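Long-range contact in nucleoporin NUP82 (Chaetomium thermophilum, PDB 5CWW), which probably serves as a structural component of the nuclear pore complex and a docking partner for nuclear transport factors, here seen in its N-terminal part: residues P507-L515 / S547-Q555. Residues are numbered along the deposited sequence; the frame is centred on the assembly and turned at random.
Sequences PAGITYISL and SERDRIFTQ
Y512 and S514 pair with D550 and E548 as strands 509-514 and 548-554 run antiparallel, their axes 4.6 Å apart at closest, until a classic beta bulge sets both I552 and F553 opposite I510. At the bulge I552 N donates to I510 O and I510 N to F553 O. I552 places CG1 between its backbone N and carbonyl carbon (chi1 62°), which swings the branch back over I510, where I552 CD1 meets I510 CG2 at 3.5 Å; I552 CG2 lies against Y512 CB on the same face. Farther along, E548 runs extended beyond CG, its OE2 reaching the edge of the Y512 ring, 3.9 Å from CE2, while E548 CG packs on S514 CB. On the reverse face R551 passes its CG over I510 O and turns at chi3, and its NH2 forms a salt bridge with E483. G509 lies across from T554; a CB on it would clash with F553 O. Beyond the strands, Q555 N bonds A508 O, and its extended side chain brings NE2 to P507 O at 2.6 Å, on a lone pair in the carbonyl plane, though the N-H is bent (139°); NE2 also donates to S560 O. An alanine in place of Q555 would probably leave both carbonyls without this donor and the turn at P507 less firmly tied to the strand end. The pair forms half of a four-stranded antiparallel sheet, consistent with a blade of a beta-propeller: strand 509-514 bonds on its other edge to 501-506, 548-554 is outermost within this chain, and helices 518-526 and 534-543 lie in the connection between them. F476 of strand 469-476 packs on I513 and makes a cation-pi contact with R549, whereas strand 576-580 touches I510 and I552.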
loop_
_atom_site.group_PDB
_atom_site.type_symbol
_atom_site.label_atom_id
_atom_site.label_comp_id
_atom_site.label_asym_id
_atom_site.label_seq_id
_atom_site.Cartn_x
_atom_site.Cartn_y
_atom_site.Cartn_z
ATOM N N PRO B 507 -13.742 -1.850 -15.319
ATOM C CA PRO B 507 -14.770 -1.338 -16.235
ATOM C C PRO B 507 -15.397 -2.416 -17.125
ATOM O O PRO B 507 -16.519 -2.239 -17.598
ATOM C CB PRO B 507 -14.002 -0.316 -17.074
ATOM C CG PRO B 507 -12.937 0.182 -16.157
ATOM C CD PRO B 507 -12.536 -1.001 -15.321
ATOM N N ALA B 508 -14.686 -3.518 -17.334
ATOM C CA ALA B 508 -15.187 -4.608 -18.162
ATOM C C ALA B 508 -16.236 -5.430 -17.418
ATOM O O ALA B 508 -17.152 -5.977 -18.031
ATOM C CB ALA B 508 -14.041 -5.498 -18.612
ATOM N N GLY B 509 -16.098 -5.517 -16.098
ATOM C CA GLY B 509 -17.049 -6.258 -15.287
ATOM C C GLY B 509 -16.551 -6.572 -13.887
ATOM O O GLY B 509 -15.477 -6.125 -13.483
ATOM N N ILE B 510 -17.347 -7.346 -13.152
ATOM C CA ILE B 510 -17.030 -7.722 -11.777
ATOM C C ILE B 510 -16.887 -9.239 -11.664
ATOM O O ILE B 510 -17.641 -9.987 -12.288
ATOM C CB ILE B 510 -18.115 -7.235 -10.791
ATOM C CG1 ILE B 510 -18.330 -5.725 -10.946
ATOM C CG2 ILE B 510 -17.725 -7.576 -9.354
ATOM C CD1 ILE B 510 -19.493 -5.172 -10.144
ATOM N N THR B 511 -15.925 -9.679 -10.858
ATOM C CA THR B 511 -15.652 -11.101 -10.667
ATOM C C THR B 511 -15.604 -11.486 -9.193
ATOM O O THR B 511 -14.969 -10.811 -8.387
ATOM C CB THR B 511 -14.316 -11.507 -11.325
ATOM O OG1 THR B 511 -14.364 -11.215 -12.726
ATOM C CG2 THR B 511 -14.038 -12.997 -11.135
ATOM N N TYR B 512 -16.279 -12.582 -8.860
ATOM C CA TYR B 512 -16.222 -13.170 -7.525
ATOM C C TYR B 512 -15.128 -14.231 -7.474
ATOM O O TYR B 512 -14.984 -15.021 -8.402
ATOM C CB TYR B 512 -17.572 -13.790 -7.147
ATOM C CG TYR B 512 -17.545 -14.620 -5.881
ATOM C CD1 TYR B 512 -17.655 -14.024 -4.632
ATOM C CD2 TYR B 512 -17.418 -16.002 -5.935
ATOM C CE1 TYR B 512 -17.635 -14.777 -3.472
ATOM C CE2 TYR B 512 -17.396 -16.765 -4.778
ATOM C CZ TYR B 512 -17.504 -16.145 -3.550
ATOM O OH TYR B 512 -17.485 -16.890 -2.393
ATOM N N ILE B 513 -14.355 -14.233 -6.392
ATOM C CA ILE B 513 -13.269 -15.189 -6.211
ATOM C C ILE B 513 -13.335 -15.759 -4.801
ATOM O O ILE B 513 -13.642 -15.034 -3.855
ATOM C CB ILE B 513 -11.879 -14.536 -6.428
ATOM C CG1 ILE B 513 -11.753 -13.990 -7.853
ATOM C CG2 ILE B 513 -10.761 -15.536 -6.147
ATOM C CD1 ILE B 513 -10.568 -13.061 -8.053
ATOM N N SER B 514 -13.045 -17.051 -4.663
ATOM C CA SER B 514 -12.976 -17.673 -3.345
ATOM C C SER B 514 -11.863 -18.707 -3.241
ATOM O O SER B 514 -11.650 -19.499 -4.159
ATOM C CB SER B 514 -14.298 -18.337 -2.993
ATOM O OG SER B 514 -14.148 -19.080 -1.798
ATOM N N LEU B 515 -11.174 -18.697 -2.104
ATOM C CA LEU B 515 -10.070 -19.616 -1.849
ATOM C C LEU B 515 -10.496 -20.786 -0.968
ATOM O O LEU B 515 -9.682 -21.651 -0.646
ATOM C CB LEU B 515 -8.907 -18.869 -1.196
ATOM C CG LEU B 515 -8.518 -17.560 -1.886
ATOM C CD1 LEU B 515 -7.309 -16.932 -1.207
ATOM C CD2 LEU B 515 -8.251 -17.782 -3.367
ATOM N N SER B 547 -8.717 -22.330 -5.927
ATOM C CA SER B 547 -9.687 -21.243 -5.873
ATOM C C SER B 547 -10.715 -21.334 -6.995
ATOM O O SER B 547 -10.419 -21.833 -8.081
ATOM C CB SER B 547 -8.973 -19.892 -5.944
ATOM O OG SER B 547 -8.417 -19.682 -7.231
ATOM N N GLU B 548 -11.924 -20.849 -6.722
ATOM C CA GLU B 548 -12.967 -20.761 -7.737
ATOM C C GLU B 548 -13.208 -19.306 -8.116
ATOM O O GLU B 548 -13.028 -18.402 -7.300
ATOM C CB GLU B 548 -14.267 -21.402 -7.242
ATOM C CG GLU B 548 -14.939 -20.659 -6.094
ATOM C CD GLU B 548 -16.258 -21.287 -5.684
ATOM O OE1 GLU B 548 -16.500 -22.464 -6.033
ATOM O OE2 GLU B 548 -17.057 -20.598 -5.013
ATOM N N ARG B 549 -13.620 -19.090 -9.360
ATOM C CA ARG B 549 -13.864 -17.750 -9.872
ATOM C C ARG B 549 -15.053 -17.762 -10.821
ATOM O O ARG B 549 -15.191 -18.667 -11.648
ATOM C CB ARG B 549 -12.622 -17.206 -10.580
ATOM C CG ARG B 549 -12.031 -18.151 -11.614
ATOM C CD ARG B 549 -10.542 -17.917 -11.803
ATOM N NE ARG B 549 -9.895 -19.052 -12.458
ATOM C CZ ARG B 549 -9.518 -20.164 -11.834
ATOM N NH1 ARG B 549 -8.939 -21.141 -12.516
ATOM N NH2 ARG B 549 -9.719 -20.307 -10.530
ATOM N N ASP B 550 -15.912 -16.758 -10.698
ATOM C CA ASP B 550 -17.091 -16.658 -11.545
ATOM C C ASP B 550 -17.459 -15.203 -11.791
ATOM O O ASP B 550 -17.542 -14.408 -10.855
ATOM C CB ASP B 550 -18.270 -17.394 -10.909
ATOM C CG ASP B 550 -19.502 -17.387 -11.789
ATOM O OD1 ASP B 550 -19.587 -18.238 -12.701
ATOM O OD2 ASP B 550 -20.386 -16.532 -11.570
ATOM N N ARG B 551 -17.673 -14.858 -13.055
ATOM C CA ARG B 551 -18.086 -13.508 -13.397
ATOM C C ARG B 551 -19.563 -13.315 -13.098
ATOM O O ARG B 551 -20.404 -14.111 -13.514
ATOM C CB ARG B 551 -17.812 -13.206 -14.866
ATOM C CG ARG B 551 -18.245 -11.808 -15.254
ATOM C CD ARG B 551 -17.567 -11.326 -16.515
ATOM N NE ARG B 551 -16.113 -11.301 -16.401
ATOM C CZ ARG B 551 -15.316 -10.696 -17.275
ATOM N NH1 ARG B 551 -14.006 -10.723 -17.107
ATOM N NH2 ARG B 551 -15.833 -10.059 -18.317
ATOM N N ILE B 552 -19.865 -12.243 -12.378
ATOM C CA ILE B 552 -21.225 -11.942 -11.951
ATOM C C ILE B 552 -21.856 -10.869 -12.830
ATOM O O ILE B 552 -23.077 -10.776 -12.934
ATOM C CB ILE B 552 -21.251 -11.495 -10.489
ATOM C CG1 ILE B 552 -20.440 -10.211 -10.318
ATOM C CG2 ILE B 552 -20.685 -12.598 -9.600
ATOM C CD1 ILE B 552 -20.596 -9.597 -8.983
ATOM N N PHE B 553 -21.010 -10.056 -13.454
ATOM C CA PHE B 553 -21.469 -8.901 -14.213
ATOM C C PHE B 553 -20.476 -8.522 -15.301
ATOM O O PHE B 553 -19.262 -8.570 -15.098
ATOM C CB PHE B 553 -21.691 -7.705 -13.286
ATOM C CG PHE B 553 -22.025 -6.431 -14.010
ATOM C CD1 PHE B 553 -23.301 -6.208 -14.496
ATOM C CD2 PHE B 553 -21.061 -5.457 -14.206
ATOM C CE1 PHE B 553 -23.610 -5.037 -15.162
ATOM C CE2 PHE B 553 -21.363 -4.284 -14.873
ATOM C CZ PHE B 553 -22.641 -4.076 -15.351
ATOM N N THR B 554 -21.014 -8.147 -16.457
ATOM C CA THR B 554 -20.209 -7.694 -17.582
ATOM C C THR B 554 -20.806 -6.430 -18.185
ATOM O O THR B 554 -21.998 -6.383 -18.495
ATOM C CB THR B 554 -20.107 -8.771 -18.671
ATOM O OG1 THR B 554 -19.761 -10.023 -18.073
ATOM C CG2 THR B 554 -19.054 -8.394 -19.704
ATOM N N GLN B 555 -19.973 -5.408 -18.343
ATOM C CA GLN B 555 -20.396 -4.161 -18.965
ATOM C C GLN B 555 -20.127 -4.240 -20.465
ATOM O O GLN B 555 -19.025 -4.597 -20.885
ATOM C CB GLN B 555 -19.665 -2.974 -18.339
ATOM C CG GLN B 555 -20.160 -1.622 -18.813
ATOM C CD GLN B 555 -19.666 -0.467 -17.955
ATOM O OE1 GLN B 555 -20.261 0.610 -17.955
ATOM N NE2 GLN B 555 -18.572 -0.678 -17.229
HETATM O O HOH W 1 -16.914 -6.431 -20.805
#